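Local atomic coordinates of intimin (Escherichia coli, PDB entry 6TPL), a protein that probably mediates adhesion of the bacterium to host cells, its extracellular passenger being built in part from bacterial Ig-like domains. Residues F144-G149 with S176-R181; G149-S154 with A164-T169; D122-T127 with P192-F197. All coordinates share one frame; numbering follows the deposited sequence. Where two conformers were deposited one is given.

Interaction 1. Residues F144-G149 with S176-R181; sequences FTTTLG and SLVSAR
Phe-144 meets 176-181 through the CD2 corner of its ring: CD2 lies 4.2 Å from CB of Ala-180, its partner in an antiparallel non-hydrogen-bonded pair, which approaches obliquely, while CG1 of Val-178 comes up at the ring edge, near its plane. The ring also packs on Val-128 and Val-166 of the facing sheet. Thr-145 pairs with Ser-179 through two fairly straight backbone hydrogen bonds, Thr-145 N to Ser-179 O at 3.0 Å and Ser-179 N to Thr-145 O at 2.9 Å. On the outer face OG1 of Thr-145 stands 3.6 Å from CB of Ser-179, whose own hydroxyl bonds to Lys-190. The CG2 methyl of Thr-145 sits at the edge of the Arg-181 guanidinium, the two side chains crossing at about a right angle. Thr-146 returns to the inner face. With OG1 anti to the backbone N (chi1 -172°), its hydroxyl reaches forward along its own chain and donates to Leu-148 O at 2.8 Å, from above the carbonyl plane. Ser-176 OG gives the same oxygen a second hydrogen bond of 3.0 Å, tilted just 17° from that plane, so two hydroxyls grip one carbonyl. A valine in place of Thr-146 would probably leave Leu-148 O without one of these two donors and the chain around Leu-148 freer to shift. At Thr-147 the side chain stands in for a backbone carbonyl: OG1 accepts from Leu-177 N at 2.9 Å, N-H...O angle 166°, whereas Thr-147 N makes a longer, bent bond to Leu-177 O at 3.2 Å. Beyond it, Leu-148 lays CB alongside CB of Ser-176. Regular antiparallel pairing thus gives way to hydroxyl-mediated links toward Leu-148, within one sheet of the Ig-like beta sandwich.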
# COMPACT_ATOMS: atom_id res chain seq x y z
N PHE A 144 10.66 -12.93 3.63
CA PHE A 144 10.29 -11.78 4.44
C PHE A 144 11.46 -11.36 5.33
O PHE A 144 12.20 -12.22 5.82
CB PHE A 144 9.09 -12.09 5.36
CG PHE A 144 7.81 -12.43 4.63
CD1 PHE A 144 7.59 -13.72 4.15
CD2 PHE A 144 6.82 -11.48 4.47
CE1 PHE A 144 6.41 -14.04 3.49
CE2 PHE A 144 5.64 -11.79 3.81
CZ PHE A 144 5.43 -13.07 3.32
N THR A 145 11.59 -10.06 5.57
CA THR A 145 12.54 -9.54 6.55
C THR A 145 11.86 -8.46 7.37
O THR A 145 10.80 -7.94 6.99
CB THR A 145 13.80 -8.96 5.88
OG1 THR A 145 13.44 -7.90 4.99
CG2 THR A 145 14.53 -10.04 5.10
N THR A 146 12.46 -8.11 8.51
CA THR A 146 11.89 -7.08 9.38
C THR A 146 13.01 -6.26 10.01
O THR A 146 14.14 -6.73 10.16
CB THR A 146 11.01 -7.69 10.48
OG1 THR A 146 10.33 -6.65 11.20
CG2 THR A 146 11.85 -8.51 11.46
N THR A 147 12.67 -5.03 10.38
CA THR A 147 13.57 -4.15 11.12
C THR A 147 13.37 -4.22 12.62
O THR A 147 14.17 -3.64 13.37
CB THR A 147 13.39 -2.69 10.67
OG1 THR A 147 12.06 -2.25 10.96
CG2 THR A 147 13.64 -2.56 9.18
N LEU A 148 12.33 -4.89 13.09
CA LEU A 148 12.02 -5.00 14.51
C LEU A 148 11.14 -6.22 14.72
O LEU A 148 10.19 -6.45 13.96
CB LEU A 148 11.32 -3.73 15.02
CG LEU A 148 10.79 -3.82 16.46
CD1 LEU A 148 11.96 -4.00 17.43
CD2 LEU A 148 9.96 -2.60 16.81
N GLY A 149 11.46 -7.00 15.73
CA GLY A 149 10.62 -8.11 16.11
C GLY A 149 11.02 -9.42 15.46
O GLY A 149 12.05 -9.54 14.79
N SER A 176 8.16 -0.93 13.11
CA SER A 176 8.71 -2.07 12.39
C SER A 176 8.31 -2.01 10.92
O SER A 176 7.15 -1.76 10.59
CB SER A 176 8.25 -3.41 12.99
OG SER A 176 8.78 -4.50 12.25
N LEU A 177 9.29 -2.25 10.05
CA LEU A 177 9.07 -2.29 8.61
C LEU A 177 9.38 -3.69 8.12
O LEU A 177 10.53 -4.14 8.18
CB LEU A 177 9.93 -1.25 7.90
CG LEU A 177 9.81 -1.24 6.37
CD1 LEU A 177 8.36 -1.09 5.95
CD2 LEU A 177 10.67 -0.12 5.78
N VAL A 178 8.36 -4.38 7.63
CA VAL A 178 8.52 -5.69 7.01
C VAL A 178 8.68 -5.50 5.51
O VAL A 178 7.99 -4.68 4.90
CB VAL A 178 7.31 -6.60 7.34
CG1 VAL A 178 7.30 -7.81 6.43
CG2 VAL A 178 7.35 -7.04 8.80
N SER A 179 9.61 -6.25 4.93
CA SER A 179 9.84 -6.25 3.49
C SER A 179 9.66 -7.67 2.96
O SER A 179 9.77 -8.65 3.71
CB SER A 179 11.25 -5.74 3.14
OG SER A 179 11.39 -4.37 3.50
N ALA A 180 9.39 -7.77 1.66
CA ALA A 180 9.19 -9.06 1.02
C ALA A 180 9.79 -9.03 -0.38
O ALA A 180 9.92 -7.97 -1.00
CB ALA A 180 7.70 -9.42 0.94
N ARG A 181 10.13 -10.22 -0.87
CA ARG A 181 10.73 -10.33 -2.19
C ARG A 181 10.52 -11.74 -2.73
O ARG A 181 10.35 -12.70 -1.97
CB ARG A 181 12.23 -10.03 -2.16
CG ARG A 181 13.02 -11.05 -1.36
CD ARG A 181 14.50 -10.69 -1.27
NE ARG A 181 15.30 -11.75 -0.68
CZ ARG A 181 15.69 -11.78 0.60
NH1 ARG A 181 15.35 -10.79 1.41
NH2 ARG A 181 16.42 -12.79 1.06
O HOH W 1 12.82 -9.45 2.23

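Interaction 2. Residues G149-S154 with A164-T169; sequences GKLSNS and AKVTLT
Lys-150 and Thr-169 form an antiparallel hydrogen-bonded pair, with Lys-150 N 2.7 Å from Thr-169 O and Thr-169 N 3.1 Å from Lys-150 O, the touching parts running 152° apart. Just before it, CA of Gly-149 approaches Thr-169 O to 3.1 Å, leaving no room for a CB, which at these backbone angles would also be pressed against the preceding carbonyl oxygen. Leu-151 turns to the interior and wedges its CD2 methyl between two neighbours of the longer strand, 3.9 Å from CG2 of Val-166 and 3.9 Å from CD1 of Leu-168. The pairing adds the short strand 150-151 to strand 163-169, whose other side is hydrogen-bonded to strand 124-132, in one of the two sheets of the bacterial Ig-like sandwich. Phe-144 of the facing sheet packs against Leu-151. Ser-152 carries the pairing one step further. Its N donates to Thr-167 O at 2.8 Å, but the return bond, from Thr-167 N, goes to the Ser-152 hydroxyl at 3.0 Å and is nearly straight at 166°. OG is brought there by a chi1 of 58°, which places it between the backbone N and the carbonyl carbon, and the side chain thereby takes the place of a strand carbonyl as the backbone turns off. On the face that bears Lys-150 and Thr-169, a water donates to Lys-150 O at 2.6 Å and also hydrogen-bonds to Thr-169 OG1.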
# COMPACT_ATOMS: atom_id res chain seq x y z
N GLY A 149 11.46 -7.00 15.73
CA GLY A 149 10.62 -8.11 16.11
C GLY A 149 11.02 -9.42 15.46
O GLY A 149 12.05 -9.54 14.79
N LYS A 150 10.17 -10.41 15.68
CA LYS A 150 10.44 -11.79 15.30
C LYS A 150 9.38 -12.26 14.32
O LYS A 150 8.19 -12.29 14.65
CB LYS A 150 10.47 -12.69 16.54
CG LYS A 150 10.69 -14.18 16.26
CD LYS A 150 10.64 -14.96 17.57
CE LYS A 150 10.93 -16.43 17.37
NZ LYS A 150 10.94 -17.18 18.65
N LEU A 151 9.81 -12.64 13.12
CA LEU A 151 8.90 -13.19 12.12
C LEU A 151 8.70 -14.68 12.37
O LEU A 151 9.61 -15.39 12.80
CB LEU A 151 9.46 -12.97 10.72
CG LEU A 151 9.48 -11.56 10.14
CD1 LEU A 151 10.45 -11.48 8.98
CD2 LEU A 151 8.09 -11.16 9.68
N SER A 152 7.48 -15.16 12.09
CA SER A 152 7.17 -16.57 12.27
C SER A 152 8.03 -17.46 11.38
O SER A 152 8.31 -18.61 11.73
CB SER A 152 5.69 -16.81 11.96
OG SER A 152 5.39 -16.39 10.64
N ASN A 153 8.45 -16.94 10.23
CA ASN A 153 9.32 -17.66 9.30
C ASN A 153 9.98 -16.64 8.40
O ASN A 153 9.53 -15.50 8.28
CB ASN A 153 8.54 -18.68 8.46
CG ASN A 153 8.86 -20.12 8.84
OD1 ASN A 153 9.83 -20.40 9.55
ND2 ASN A 153 8.06 -21.05 8.34
N SER A 154 11.08 -17.05 7.77
CA SER A 154 11.74 -16.18 6.81
C SER A 154 11.22 -16.38 5.39
O SER A 154 11.22 -15.43 4.60
CB SER A 154 13.25 -16.40 6.83
OG SER A 154 13.87 -15.61 7.84
N ALA A 164 1.03 -15.97 0.52
CA ALA A 164 1.97 -16.40 1.54
C ALA A 164 1.78 -15.47 2.73
O ALA A 164 1.61 -14.26 2.55
CB ALA A 164 3.42 -16.33 1.05
N LYS A 165 1.80 -16.03 3.94
CA LYS A 165 1.61 -15.21 5.13
C LYS A 165 2.63 -15.57 6.20
O LYS A 165 3.06 -16.71 6.32
CB LYS A 165 0.19 -15.36 5.71
CG LYS A 165 -0.16 -16.73 6.27
CD LYS A 165 -1.52 -16.69 6.95
CE LYS A 165 -1.84 -17.98 7.69
NZ LYS A 165 -3.14 -17.89 8.42
N VAL A 166 2.99 -14.55 6.98
CA VAL A 166 3.81 -14.70 8.18
C VAL A 166 3.23 -13.79 9.24
O VAL A 166 2.48 -12.85 8.95
CB VAL A 166 5.30 -14.35 7.94
CG1 VAL A 166 5.92 -15.32 6.94
CG2 VAL A 166 5.45 -12.90 7.48
N THR A 167 3.57 -14.07 10.50
CA THR A 167 3.20 -13.22 11.61
C THR A 167 4.45 -12.60 12.22
O THR A 167 5.56 -13.12 12.09
CB THR A 167 2.43 -13.98 12.69
OG1 THR A 167 3.19 -15.11 13.15
CG2 THR A 167 1.08 -14.45 12.16
N LEU A 168 4.25 -11.47 12.89
CA LEU A 168 5.32 -10.70 13.51
C LEU A 168 4.93 -10.36 14.94
O LEU A 168 3.85 -9.81 15.17
CB LEU A 168 5.61 -9.42 12.72
CG LEU A 168 6.71 -8.49 13.26
CD1 LEU A 168 8.07 -9.09 12.95
CD2 LEU A 168 6.56 -7.09 12.68
N THR A 169 5.81 -10.69 15.88
CA THR A 169 5.68 -10.26 17.26
C THR A 169 6.91 -9.47 17.66
O THR A 169 7.93 -9.46 16.96
CB THR A 169 5.49 -11.45 18.22
OG1 THR A 169 6.62 -12.33 18.11
CG2 THR A 169 4.22 -12.20 17.90
O HOH W 2 6.84 -14.17 15.86

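Interaction 3. Residues D122-T127 with P192-F197; sequences DAITYT and PEVEFF
Phe-196 and Tyr-126 each present an edge to a backbone carbonyl, and neither has a group of the opposite segment lying squarely over a face. Asp-122 O is in the plane of the Phe-196 ring, 3.9 Å from CE2, while CD1 of Ile-124 approaches CZ obliquely at 4.0 Å. Around Tyr-126, Pro-192 O lies near the ring plane, 4.4 Å from CE2, and CG1 of Val-194 comes in obliquely. The phenol oxygen is closer: Tyr-126 OH is 3.3 Å from CG2 of Val-194, the two side chains arriving from opposite directions. Val-194 also meets Ile-124 tip to tip, with CD1 of the isoleucine 3.8 Å from CB of the valine. An extended end to the Ile-124 side chain, chi2 170°, carries that methyl across to sit beside both Val-194 and Phe-196. No direct hydrogen bond joins the segments. The axes of 124-127 and 194-197 pass 10.3 Å apart and run nearly antiparallel, 163° between their directions, a spacing spanned by side chains: the first belongs to one sheet of the Ig-like sandwich and the second to the other. Leu-168 and Ala-116 add to the packing round Phe-196, and Val-178 to that round Tyr-126. The Asp-122 carboxylate faces other partners, a salt bridge to Lys-113 and a hydrogen bond from Val-117 N. One polar link does cross the gap, through a water that accepts from Tyr-126 OH at 2.7 Å and donates to Pro-192 O at 2.7 Å. The cohesion between the sheets here is therefore mainly apolar, and the single water lets a buried tyrosine keep its hydroxyl beside valine methyls with its proton satisfied.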
# COMPACT_ATOMS: atom_id res chain seq x y z
N ASP A 122 1.33 -10.71 20.94
CA ASP A 122 0.38 -10.02 20.08
C ASP A 122 0.97 -9.91 18.68
O ASP A 122 1.93 -9.18 18.45
CB ASP A 122 0.08 -8.64 20.64
CG ASP A 122 -1.07 -7.97 19.93
OD1 ASP A 122 -1.35 -6.79 20.23
OD2 ASP A 122 -1.71 -8.63 19.09
N ALA A 123 0.38 -10.62 17.72
CA ALA A 123 0.98 -10.81 16.41
C ALA A 123 0.28 -9.97 15.34
O ALA A 123 -0.95 -9.84 15.33
CB ALA A 123 0.95 -12.29 16.01
N ILE A 124 1.09 -9.39 14.45
CA ILE A 124 0.60 -8.73 13.25
C ILE A 124 0.82 -9.67 12.07
O ILE A 124 1.92 -10.21 11.90
CB ILE A 124 1.31 -7.38 13.02
CG1 ILE A 124 0.85 -6.38 14.09
CG2 ILE A 124 1.00 -6.86 11.63
CD1 ILE A 124 1.63 -5.10 14.13
N THR A 125 -0.22 -9.88 11.28
CA THR A 125 -0.19 -10.84 10.19
C THR A 125 0.01 -10.10 8.87
O THR A 125 -0.71 -9.14 8.57
CB THR A 125 -1.48 -11.67 10.14
OG1 THR A 125 -1.68 -12.32 11.40
CG2 THR A 125 -1.39 -12.71 9.03
N TYR A 126 1.00 -10.54 8.10
CA TYR A 126 1.30 -9.99 6.78
C TYR A 126 0.95 -11.02 5.73
O TYR A 126 1.32 -12.19 5.86
CB TYR A 126 2.77 -9.61 6.65
CG TYR A 126 3.21 -8.49 7.55
CD1 TYR A 126 3.53 -8.74 8.88
CD2 TYR A 126 3.32 -7.20 7.08
CE1 TYR A 126 3.93 -7.72 9.71
CE2 TYR A 126 3.72 -6.17 7.90
CZ TYR A 126 4.03 -6.44 9.22
OH TYR A 126 4.43 -5.42 10.05
N THR A 127 0.26 -10.59 4.67
CA THR A 127 -0.17 -11.47 3.60
C THR A 127 0.30 -10.89 2.27
O THR A 127 -0.06 -9.76 1.92
CB THR A 127 -1.69 -11.65 3.61
OG1 THR A 127 -2.11 -12.18 4.88
CG2 THR A 127 -2.13 -12.60 2.50
N PRO A 192 3.19 -1.81 4.85
CA PRO A 192 2.92 -0.65 5.70
C PRO A 192 3.75 -0.73 6.97
O PRO A 192 3.93 -1.80 7.55
CB PRO A 192 1.42 -0.76 6.00
CG PRO A 192 0.86 -1.64 4.91
CD PRO A 192 1.97 -2.58 4.53
N GLU A 193 4.27 0.42 7.40
CA GLU A 193 4.94 0.48 8.70
C GLU A 193 3.93 0.20 9.80
O GLU A 193 2.76 0.61 9.72
CB GLU A 193 5.59 1.85 8.89
CG GLU A 193 6.56 1.92 10.04
CD GLU A 193 7.36 3.21 10.04
OE1 GLU A 193 6.74 4.29 9.96
OE2 GLU A 193 8.60 3.13 10.11
N VAL A 194 4.36 -0.52 10.83
CA VAL A 194 3.55 -0.79 12.01
C VAL A 194 4.33 -0.35 13.23
O VAL A 194 5.51 0.00 13.15
CB VAL A 194 3.15 -2.28 12.12
CG1 VAL A 194 2.41 -2.72 10.86
CG2 VAL A 194 4.39 -3.14 12.37
N GLU A 195 3.67 -0.38 14.39
CA GLU A 195 4.32 0.03 15.63
C GLU A 195 3.88 -0.84 16.80
O GLU A 195 2.68 -1.09 16.99
CB GLU A 195 4.05 1.51 15.93
CG GLU A 195 4.82 2.02 17.14
CD GLU A 195 4.93 3.54 17.19
OE1 GLU A 195 5.71 4.04 18.03
OE2 GLU A 195 4.25 4.22 16.41
N PHE A 196 4.85 -1.28 17.59
CA PHE A 196 4.61 -2.03 18.81
C PHE A 196 4.74 -1.10 20.01
O PHE A 196 5.62 -0.24 20.05
CB PHE A 196 5.59 -3.20 18.94
CG PHE A 196 5.37 -4.28 17.93
CD1 PHE A 196 5.88 -4.17 16.64
CD2 PHE A 196 4.67 -5.42 18.26
CE1 PHE A 196 5.68 -5.17 15.72
CE2 PHE A 196 4.46 -6.42 17.35
CZ PHE A 196 4.97 -6.30 16.07
N PHE A 197 3.86 -1.28 20.99
CA PHE A 197 3.84 -0.47 22.20
C PHE A 197 3.85 -1.38 23.42
O PHE A 197 3.16 -2.41 23.44
CB PHE A 197 2.59 0.43 22.26
CG PHE A 197 2.49 1.42 21.14
CD1 PHE A 197 3.06 2.68 21.25
CD2 PHE A 197 1.80 1.10 19.98
CE1 PHE A 197 2.95 3.60 20.22
CE2 PHE A 197 1.70 2.01 18.94
CZ PHE A 197 2.27 3.26 19.07
O HOH W 3 5.71 -3.38 8.74

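In the fold
All three contacts belong to one Ig-like domain, their centres 9 to 10 Å apart. Interactions 1 and 2 share Gly-149 and lie in facing sheets, joined by the apolar pair Phe-144 CD2 and Val-166 CG2 at 3.6 Å. Interaction 3 spans the same interior and ties into both: Ser-176 N is 2.8 Å from Val-194 O, within one sheet, and Leu-168 N is 2.8 Å from Ile-124 O, within the other. Between the sheets, Val-178 CG2 comes 3.4 Å from Tyr-126 CZ. A bound magnesium ion lies about 4 Å from the side chain of Asp-122 in interaction 3, and one lies about 7 Å from that of Thr-167 in interaction 2.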